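Local coordinates for hypothetical protein (Geobacillus stearothermophilus, PDB 1U84) that is of unknown function but folds as a small, single-chain, all-helical protein of the DUF1871 family, at residues 35-38 / 39-43; 48-51 / 52-56; 72-75 / 76-80. All blocks are in the same frame, centred on the assembly; numbering follows the deposited sequence.

Interaction 1: residues 35-38 / 39-43; sequences ASVL and QAVYE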
ATOM      1  N   ALA A  35      -3.028   7.056   1.275  1.00  7.36           N
ATOM      2  CA  ALA A  35      -2.407   7.850   2.349  1.00  6.59           C
ATOM      3  C   ALA A  35      -2.164   6.989   3.601  1.00  6.55           C
ATOM      4  O   ALA A  35      -1.113   7.127   4.261  1.00  7.34           O
ATOM      5  CB  ALA A  35      -3.303   9.040   2.695  1.00  6.50           C
ATOM      6  N   SER A  36      -3.141   6.126   3.915  1.00  6.75           N
ATOM      7  CA  SER A  36      -3.058   5.281   5.091  1.00  8.07           C
ATOM      8  C   SER A  36      -1.947   4.259   4.936  1.00  7.00           C
ATOM      9  O   SER A  36      -1.186   4.005   5.880  1.00  8.73           O
ATOM     10  CB  SER A  36      -4.405   4.596   5.358  1.00  9.54           C
ATOM     11  OG  SER A  36      -5.370   5.560   5.752  1.00 14.39           O
ATOM     12  N   VAL A  37      -1.812   3.729   3.725  1.00  6.46           N
ATOM     13  CA  VAL A  37      -0.770   2.717   3.493  1.00  6.48           C
ATOM     14  C   VAL A  37       0.588   3.428   3.557  1.00  7.05           C
ATOM     15  O   VAL A  37       1.532   2.891   4.141  1.00  6.79           O
ATOM     16  CB  VAL A  37      -0.978   2.015   2.140  1.00  7.53           C
ATOM     17  CG1 VAL A  37       0.229   1.114   1.829  1.00  8.71           C
ATOM     18  CG2 VAL A  37      -2.239   1.185   2.199  1.00  7.09           C
ATOM     19  N   LEU A  38       0.660   4.648   3.021  1.00  6.56           N
ATOM     20  CA  LEU A  38       1.917   5.417   3.078  1.00  7.15           C
ATOM     21  C   LEU A  38       2.347   5.593   4.536  1.00  7.78           C
ATOM     22  O   LEU A  38       3.522   5.400   4.865  1.00  7.79           O
ATOM     23  CB  LEU A  38       1.804   6.775   2.384  1.00  7.09           C
ATOM     24  CG  LEU A  38       3.120   7.564   2.418  1.00  7.25           C
ATOM     25  CD1 LEU A  38       4.196   6.850   1.592  1.00 12.27           C
ATOM     26  CD2 LEU A  38       2.827   8.936   1.868  1.00 11.48           C
ATOM     27  N   GLN A  39       1.415   5.974   5.417  1.00  8.14           N
ATOM     28  CA  GLN A  39       1.752   6.083   6.834  1.00 10.52           C
ATOM     29  C   GLN A  39       2.352   4.771   7.377  1.00  9.58           C
ATOM     30  O   GLN A  39       3.407   4.775   8.034  1.00 11.35           O
ATOM     31  CB  GLN A  39       0.479   6.437   7.589  1.00 10.70           C
ATOM     32  CG  GLN A  39       0.658   6.577   9.050  1.00 16.27           C
ATOM     33  CD  GLN A  39       1.508   7.765   9.383  1.00 21.37           C
ATOM     34  OE1 GLN A  39       1.514   8.786   8.663  1.00 28.16           O
ATOM     35  NE2 GLN A  39       2.222   7.663  10.479  1.00 23.19           N
ATOM     36  N   ALA A  40       1.715   3.661   7.047  1.00 11.92           N
ATOM     37  CA  ALA A  40       2.125   2.327   7.563  1.00 10.02           C
ATOM     38  C   ALA A  40       3.532   1.997   7.030  1.00  9.39           C
ATOM     39  O   ALA A  40       4.288   1.290   7.688  1.00  8.70           O
ATOM     40  CB  ALA A  40       1.158   1.270   7.088  1.00  9.83           C
ATOM     41  N   VAL A  41       3.807   2.377   5.778  1.00  7.49           N
ATOM     42  CA  VAL A  41       5.152   2.171   5.169  1.00  8.79           C
ATOM     43  C   VAL A  41       6.270   2.737   6.067  1.00  9.36           C
ATOM     44  O   VAL A  41       7.357   2.160   6.159  1.00  9.81           O
ATOM     45  CB  VAL A  41       5.272   2.746   3.705  1.00  7.65           C
ATOM     46  CG1 VAL A  41       6.760   2.775   3.194  1.00  8.55           C
ATOM     47  CG2 VAL A  41       4.390   1.914   2.749  1.00 10.05           C
ATOM     48  N   TYR A  42       6.003   3.881   6.688  1.00 10.23           N
ATOM     49  CA  TYR A  42       7.011   4.493   7.547  1.00 12.37           C
ATOM     50  C   TYR A  42       7.041   3.912   8.952  1.00 13.20           C
ATOM     51  O   TYR A  42       7.872   4.328   9.790  1.00 14.51           O
ATOM     52  CB  TYR A  42       6.837   6.008   7.574  1.00 13.30           C
ATOM     53  CG  TYR A  42       7.365   6.634   6.316  1.00 11.90           C
ATOM     54  CD1 TYR A  42       8.736   6.780   6.107  1.00 11.35           C
ATOM     55  CD2 TYR A  42       6.497   7.031   5.311  1.00 10.84           C
ATOM     56  CE1 TYR A  42       9.229   7.338   4.947  1.00 14.76           C
ATOM     57  CE2 TYR A  42       6.963   7.605   4.142  1.00 12.65           C
ATOM     58  CZ  TYR A  42       8.339   7.765   3.965  1.00 14.16           C
ATOM     59  OH  TYR A  42       8.798   8.310   2.785  1.00 15.06           O
ATOM     60  N   GLU A  43       6.185   2.935   9.215  1.00 12.99           N
ATOM     61  CA  GLU A  43       6.092   2.378  10.575  1.00 12.46           C
ATOM     62  C   GLU A  43       6.745   1.028  10.731  1.00 12.40           C
ATOM     63  O   GLU A  43       6.812   0.494  11.855  1.00 12.93           O
ATOM     64  CB  GLU A  43       4.631   2.347  11.035  1.00 13.93           C
ATOM     65  CG  GLU A  43       4.084   3.753  11.250  1.00 16.67           C
ATOM     66  CD  GLU A  43       2.576   3.787  11.459  1.00 22.40           C
ATOM     67  OE1 GLU A  43       1.923   2.728  11.297  1.00 22.97           O
ATOM     68  OE2 GLU A  43       2.055   4.889  11.765  1.00 24.20           O
TER
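Leu38 and Tyr42 meet one turn apart where helix 31-41, the second of the four helices of this all-helical fold, gives way to loop. The backbone holds the turn through i to i+4 hydrogen bonds: Gln39 N to Ala35 O, Ala40 N to Ser36 O, and Val41 N to Val37 O, this last at 2.8 Å. The next in the series, Tyr42 N to Leu38 O, stretches to 3.4 Å and is weak, as the helix runs out.

Apolar contact follows two strips. On the buried one, Val37 CG1 faces Val41 CG2 at 4.3 Å, both valines also touching helix 68-85. On the other, Leu38 and Tyr42 run alongside each other in the same direction, with Leu38 CD1 3.8 Å from Tyr42 CE2; Leu38 packs on Leu13 and Leu14 of helix 8-20, and the phenol OH reaches Asn10 there through a hydrogen bond.

A polar link closes the exposed side. Gln39 bends at chi2 (67°), which carries its amide round toward Glu43; its OE1 is hydrogen-bonded to a glycerol, probably from the crystallisation liquor. Its NE2 donates to Glu43 OE2 over 3.1 Å, nearly straight at 168°; the acceptor lies in the amide plane, whereas the N-H arrives from above the carboxylate plane.

Interaction 2: residues 48-51 / 52-56; sequences RTLA and ARIQS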
ATOM      1  N   ARG A  48       5.573  -8.593   6.091  1.00 10.28           N
ATOM      2  CA  ARG A  48       4.390  -9.211   6.740  1.00 11.49           C
ATOM      3  C   ARG A  48       3.551  -8.215   7.525  1.00 11.92           C
ATOM      4  O   ARG A  48       2.319  -8.219   7.448  1.00 11.74           O
ATOM      5  CB  ARG A  48       4.778 -10.397   7.660  1.00 10.47           C
ATOM      6  CG  ARG A  48       5.197 -11.661   6.936  1.00 15.12           C
ATOM      7  CD  ARG A  48       5.848 -12.688   7.904  1.00 13.76           C
ATOM      8  NE  ARG A  48       6.522 -13.766   7.158  1.00 19.16           N
ATOM      9  CZ  ARG A  48       6.335 -15.062   7.377  1.00 18.21           C
ATOM     10  NH1 ARG A  48       5.514 -15.431   8.344  1.00 16.51           N
ATOM     11  NH2 ARG A  48       6.997 -15.974   6.650  1.00 16.25           N
ATOM     12  N   THR A  49       4.236  -7.386   8.308  1.00 11.32           N
ATOM     13  CA  THR A  49       3.607  -6.373   9.136  1.00 10.87           C
ATOM     14  C   THR A  49       2.853  -5.385   8.235  1.00 10.60           C
ATOM     15  O   THR A  49       1.684  -5.087   8.472  1.00 11.03           O
ATOM     16  CB  THR A  49       4.647  -5.638  10.009  1.00 12.08           C
ATOM     17  OG1 THR A  49       5.310  -6.599  10.869  1.00 13.56           O
ATOM     18  CG2 THR A  49       3.965  -4.591  10.862  1.00 13.28           C
ATOM     19  N   LEU A  50       3.529  -4.912   7.192  1.00  8.97           N
ATOM     20  CA  LEU A  50       2.912  -3.947   6.273  1.00  8.82           C
ATOM     21  C   LEU A  50       1.723  -4.563   5.547  1.00  9.90           C
ATOM     22  O   LEU A  50       0.693  -3.899   5.367  1.00  9.36           O
ATOM     23  CB  LEU A  50       3.936  -3.394   5.275  1.00  8.65           C
ATOM     24  CG  LEU A  50       3.422  -2.405   4.219  1.00  7.06           C
ATOM     25  CD1 LEU A  50       2.710  -1.222   4.853  1.00  7.98           C
ATOM     26  CD2 LEU A  50       4.585  -1.951   3.302  1.00  8.36           C
ATOM     27  N   ALA A  51       1.881  -5.816   5.123  1.00  9.06           N
ATOM     28  CA  ALA A  51       0.815  -6.504   4.386  1.00  9.62           C
ATOM     29  C   ALA A  51      -0.446  -6.592   5.245  1.00  9.21           C
ATOM     30  O   ALA A  51      -1.578  -6.422   4.747  1.00  9.60           O
ATOM     31  CB  ALA A  51       1.260  -7.901   3.949  1.00 10.35           C
ATOM     32  N   ALA A  52      -0.281  -6.870   6.548  1.00  9.38           N
ATOM     33  CA  ALA A  52      -1.435  -6.952   7.435  1.00 10.15           C
ATOM     34  C   ALA A  52      -2.119  -5.579   7.584  1.00 10.41           C
ATOM     35  O   ALA A  52      -3.342  -5.505   7.597  1.00 11.34           O
ATOM     36  CB  ALA A  52      -1.036  -7.518   8.773  1.00 11.05           C
ATOM     37  N   ARG A  53      -1.327  -4.497   7.617  1.00  8.69           N
ATOM     38  CA  ARG A  53      -1.923  -3.152   7.643  1.00  9.64           C
ATOM     39  C   ARG A  53      -2.715  -2.867   6.353  1.00  9.63           C
ATOM     40  O   ARG A  53      -3.848  -2.367   6.407  1.00  9.45           O
ATOM     41  CB  ARG A  53      -0.889  -2.038   7.888  1.00  9.57           C
ATOM     42  CG  ARG A  53      -0.300  -1.990   9.314  1.00 13.78           C
ATOM     43  CD  ARG A  53      -1.332  -1.509  10.382  1.00 16.10           C
ATOM     44  NE  ARG A  53      -1.861  -0.189  10.042  1.00 21.42           N
ATOM     45  CZ  ARG A  53      -3.144   0.067   9.795  1.00 23.01           C
ATOM     46  NH1 ARG A  53      -3.527   1.289   9.470  1.00 22.60           N
ATOM     47  NH2 ARG A  53      -4.059  -0.896   9.890  1.00 24.66           N
ATOM     48  N   ILE A  54      -2.104  -3.177   5.211  1.00  7.82           N
ATOM     49  CA  ILE A  54      -2.760  -3.030   3.901  1.00  7.15           C
ATOM     50  C   ILE A  54      -4.086  -3.771   3.903  1.00  8.27           C
ATOM     51  O   ILE A  54      -5.137  -3.219   3.506  1.00  8.16           O
ATOM     52  CB  ILE A  54      -1.856  -3.493   2.721  1.00  7.28           C
ATOM     53  CG1 ILE A  54      -0.662  -2.534   2.592  1.00  6.77           C
ATOM     54  CG2 ILE A  54      -2.665  -3.534   1.412  1.00  7.82           C
ATOM     55  CD1 ILE A  54       0.455  -3.028   1.649  1.00  8.40           C
ATOM     56  N   GLN A  55      -4.064  -5.023   4.376  1.00  7.94           N
ATOM     57  CA  GLN A  55      -5.279  -5.821   4.363  1.00  9.24           C
ATOM     58  C   GLN A  55      -6.364  -5.135   5.203  1.00  9.30           C
ATOM     59  O   GLN A  55      -7.502  -4.990   4.741  1.00 10.54           O
ATOM     60  CB  GLN A  55      -4.987  -7.237   4.885  1.00 10.07           C
ATOM     61  CG  GLN A  55      -6.174  -8.191   4.712  1.00 10.75           C
ATOM     62  CD  GLN A  55      -5.847  -9.563   5.228  1.00 12.06           C
ATOM     63  OE1 GLN A  55      -5.414  -9.712   6.361  1.00 16.69           O
ATOM     64  NE2 GLN A  55      -6.019 -10.569   4.376  1.00 11.75           N
ATOM     65  N   SER A  56      -6.017  -4.677   6.401  1.00  9.42           N
ATOM     66  CA  SER A  56      -6.999  -4.031   7.296  1.00 10.24           C
ATOM     67  C   SER A  56      -7.574  -2.743   6.723  1.00  9.76           C
ATOM     68  O   SER A  56      -8.801  -2.488   6.799  1.00 10.56           O
ATOM     69  CB  SER A  56      -6.386  -3.787   8.680  1.00 11.23           C
ATOM     70  OG  SER A  56      -5.945  -5.017   9.244  1.00 16.11           O
TER
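The contact between Leu50 and Ile54 is a local i to i+4 packing within helix 47-62, on the side that helix turns to its two neighbours, helices 31-41 and 68-85. With Leu50 CG anti to its own N (chi1 178°) and Ile54 CG1 anti to its carbonyl carbon, the two side chains cross obliquely, and Ile54 CD1 comes 4.0 Å from Leu50 CG. The same arm of the isoleucine passes over the backbone of the preceding turn, Ile54 CG1 lying 3.4 Å from Leu50 O. That oxygen accepts Ile54 N over 2.9 Å in a nearly straight bond of 171°. Gln55 N bonds to Ala51 O, also at 2.9 Å, while Ala52 N to Arg48 O and Arg53 N to Thr49 O continue the series at 3.1 and 3.2 Å.

Around this strip, Ala51 touches Phe68, Thr49 OG1 is hydrogen-bonded to Asp46, and Gln55 NE2 donates to Ile66 O ahead of helix 68-85. Across the two segments the side-chain contact is thus purely apolar, with every bridging hydrogen bond made by the main chain; the carbonyl of Leu50, itself a buried residue, has its partner within the helix, leaving the two branched side chains to join the hydrophobic core.

Interaction 3: residues 72-75 / 76-80; sequences LKLA and RRLLE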
ATOM      1  N   LEU A  72       0.660  -9.002   0.478  1.00  9.49           N
ATOM      2  CA  LEU A  72       2.098  -9.198   0.700  1.00  9.81           C
ATOM      3  C   LEU A  72       2.955  -8.803  -0.508  1.00  9.85           C
ATOM      4  O   LEU A  72       4.012  -8.207  -0.311  1.00 10.20           O
ATOM      5  CB  LEU A  72       2.377 -10.647   1.135  1.00 10.19           C
ATOM      6  CG  LEU A  72       3.794 -10.987   1.552  1.00 10.49           C
ATOM      7  CD1 LEU A  72       4.238 -10.178   2.759  1.00 12.66           C
ATOM      8  CD2 LEU A  72       3.819 -12.474   1.853  1.00 11.24           C
ATOM      9  N   LYS A  73       2.517  -9.107  -1.744  1.00  9.72           N
ATOM     10  CA  LYS A  73       3.261  -8.672  -2.927  1.00 10.86           C
ATOM     11  C   LYS A  73       3.361  -7.157  -2.961  1.00 10.08           C
ATOM     12  O   LYS A  73       4.436  -6.598  -3.201  1.00 10.02           O
ATOM     13  CB  LYS A  73       2.659  -9.205  -4.235  1.00 10.96           C
ATOM     14  CG  LYS A  73       3.033 -10.632  -4.535  1.00 13.23           C
ATOM     15  CD  LYS A  73       2.324 -11.086  -5.819  1.00 13.99           C
ATOM     16  CE  LYS A  73       2.481 -12.599  -6.010  1.00 13.49           C
ATOM     17  NZ  LYS A  73       1.863 -12.982  -7.327  1.00 13.34           N
ATOM     18  N   LEU A  74       2.248  -6.478  -2.693  1.00  8.67           N
ATOM     19  CA  LEU A  74       2.291  -5.038  -2.679  1.00  8.55           C
ATOM     20  C   LEU A  74       3.253  -4.548  -1.597  1.00  7.18           C
ATOM     21  O   LEU A  74       4.078  -3.689  -1.854  1.00  7.61           O
ATOM     22  CB  LEU A  74       0.892  -4.434  -2.508  1.00  8.77           C
ATOM     23  CG  LEU A  74       0.951  -2.903  -2.375  1.00  8.26           C
ATOM     24  CD1 LEU A  74       1.449  -2.195  -3.619  1.00 10.10           C
ATOM     25  CD2 LEU A  74      -0.418  -2.370  -1.996  1.00  8.30           C
ATOM     26  N   ALA A  75       3.119  -5.084  -0.389  1.00  6.85           N
ATOM     27  CA  ALA A  75       4.003  -4.642   0.697  1.00  6.69           C
ATOM     28  C   ALA A  75       5.469  -4.807   0.315  1.00  8.35           C
ATOM     29  O   ALA A  75       6.281  -3.951   0.599  1.00  8.49           O
ATOM     30  CB  ALA A  75       3.706  -5.436   1.956  1.00  8.25           C
ATOM     31  N   ARG A  76       5.820  -5.958  -0.266  1.00  9.11           N
ATOM     32  CA  ARG A  76       7.208  -6.178  -0.701  1.00 10.92           C
ATOM     33  C   ARG A  76       7.671  -5.142  -1.712  1.00 10.71           C
ATOM     34  O   ARG A  76       8.773  -4.619  -1.604  1.00 11.63           O
ATOM     35  CB  ARG A  76       7.394  -7.603  -1.258  1.00 11.79           C
ATOM     36  CG  ARG A  76       7.375  -8.609  -0.135  1.00 11.62           C
ATOM     37  CD  ARG A  76       7.501 -10.070  -0.568  1.00 14.94           C
ATOM     38  NE  ARG A  76       7.746 -10.897   0.619  1.00 21.00           N
ATOM     39  CZ  ARG A  76       7.543 -12.217   0.695  1.00 25.46           C
ATOM     40  NH1 ARG A  76       7.039 -12.912  -0.337  1.00 24.80           N
ATOM     41  NH2 ARG A  76       7.837 -12.854   1.830  1.00 25.64           N
ATOM     42  N   ARG A  77       6.801  -4.814  -2.659  1.00 10.10           N
ATOM     43  CA  ARG A  77       7.158  -3.830  -3.694  1.00 11.10           C
ATOM     44  C   ARG A  77       7.400  -2.445  -3.086  1.00 10.18           C
ATOM     45  O   ARG A  77       8.378  -1.744  -3.419  1.00 11.30           O
ATOM     46  CB  ARG A  77       6.108  -3.754  -4.795  1.00 11.53           C
ATOM     47  CG  ARG A  77       5.844  -5.048  -5.598  1.00 15.46           C
ATOM     48  CD  ARG A  77       7.131  -5.771  -6.052  1.00 23.34           C
ATOM     49  NE  ARG A  77       6.875  -7.103  -6.620  1.00 28.88           N
ATOM     50  CZ  ARG A  77       6.427  -8.161  -5.937  1.00 29.42           C
ATOM     51  NH1 ARG A  77       6.149  -8.074  -4.652  1.00 28.15           N
ATOM     52  NH2 ARG A  77       6.244  -9.324  -6.557  1.00 32.96           N
ATOM     53  N   LEU A  78       6.541  -2.068  -2.138  1.00  8.78           N
ATOM     54  CA  LEU A  78       6.657  -0.757  -1.519  1.00  8.47           C
ATOM     55  C   LEU A  78       7.920  -0.649  -0.676  1.00  8.33           C
ATOM     56  O   LEU A  78       8.596   0.355  -0.702  1.00  9.19           O
ATOM     57  CB  LEU A  78       5.441  -0.448  -0.633  1.00  7.80           C
ATOM     58  CG  LEU A  78       4.084  -0.368  -1.355  1.00  7.07           C
ATOM     59  CD1 LEU A  78       2.986  -0.133  -0.314  1.00  7.53           C
ATOM     60  CD2 LEU A  78       4.025   0.752  -2.427  1.00  7.98           C
ATOM     61  N   LEU A  79       8.210  -1.698   0.078  1.00  9.79           N
ATOM     62  CA  LEU A  79       9.404  -1.676   0.915  1.00 10.00           C
ATOM     63  C   LEU A  79      10.671  -1.758   0.068  1.00 11.17           C
ATOM     64  O   LEU A  79      11.696  -1.166   0.447  1.00 12.16           O
ATOM     65  CB  LEU A  79       9.368  -2.818   1.940  1.00 10.97           C
ATOM     66  CG  LEU A  79       8.351  -2.593   3.069  1.00  9.35           C
ATOM     67  CD1 LEU A  79       8.134  -3.835   3.951  1.00 12.83           C
ATOM     68  CD2 LEU A  79       8.724  -1.397   3.933  1.00 10.39           C
ATOM     69  N   GLU A  80      10.599  -2.448  -1.079  1.00 12.37           N
ATOM     70  CA  GLU A  80      11.737  -2.449  -2.036  1.00 14.52           C
ATOM     71  C   GLU A  80      12.067  -1.042  -2.500  1.00 15.04           C
ATOM     72  O   GLU A  80      13.249  -0.632  -2.500  1.00 15.95           O
ATOM     73  CB  GLU A  80      11.454  -3.311  -3.256  1.00 15.20           C
ATOM     74  CG  GLU A  80      11.581  -4.767  -2.963  1.00 19.75           C
ATOM     75  CD  GLU A  80      11.034  -5.607  -4.081  1.00 25.66           C
ATOM     76  OE1 GLU A  80      10.808  -5.053  -5.198  1.00 27.25           O
ATOM     77  OE2 GLU A  80      10.832  -6.817  -3.833  1.00 29.78           O
TER
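Leu72 turns CG anti to its backbone N (chi1 -174°), while Arg76, one turn on, has CG anti to its carbonyl carbon and runs extended as far as NE, and these opposite choices bring the leucine and the guanidinium together. Leu72 CD2 sits over one face of that flat group, 3.9 Å from Arg76 CZ and displaced toward its rim. The same pairing of torsions recurs at Leu74 and Leu78 on the buried side of helix 68-85: Leu74 CD1 approaches Leu78 CG at 3.9 Å, and Leu78 goes on to pack against Leu13, Trp16 and Ile17 of helix 8-20.

Arg77 follows another path. Its chain bends at chi2 (-46°) and folds back beside Lys73, pointing the same way. Arg77 NH1 lies 2.7 Å from Lys73 O and 3.7 Å from Lys73 CB, with NH2 close to Lys73 CG. Beneath the side chains, i to i+4 hydrogen bonds run from Arg76 N to Leu72 O (2.9 Å), Arg77 N to Lys73 O, Leu78 N to Leu74 O and Leu79 N to Ala75 O.

With an alanine in place of Leu72, the methyl over that face would be gone and the Arg76 guanidinium would probably be freer to swing. The leucine meets this cation by dispersion against its flat face, not through its N-H groups; Lys73 NZ and Arg77 NH2, like charges 5.8 Å apart, are likely to repel each other mildly.

The three contacts come in series along the chain, one each on helices 31-41, 47-62 and 68-85. The centre of interaction 2 lies about 10 Å from those of interactions 1 and 3, which are about 12 Å from each other, and every pair touches. Ala40 meets Leu50, and Val37 meets Ile54, between interactions 1 and 2; Ala51 lies against Leu72, and Ile54 CD1 against Leu74 CD2, between 2 and 3. Leu78 CD1 closes the triangle by packing on Val37 CG1 at 3.7 Å. The inner faces of these helical turns therefore build one shared hydrophobic core, to which helix 8-20 also contributes, within a compact chain of the DUF1871 family.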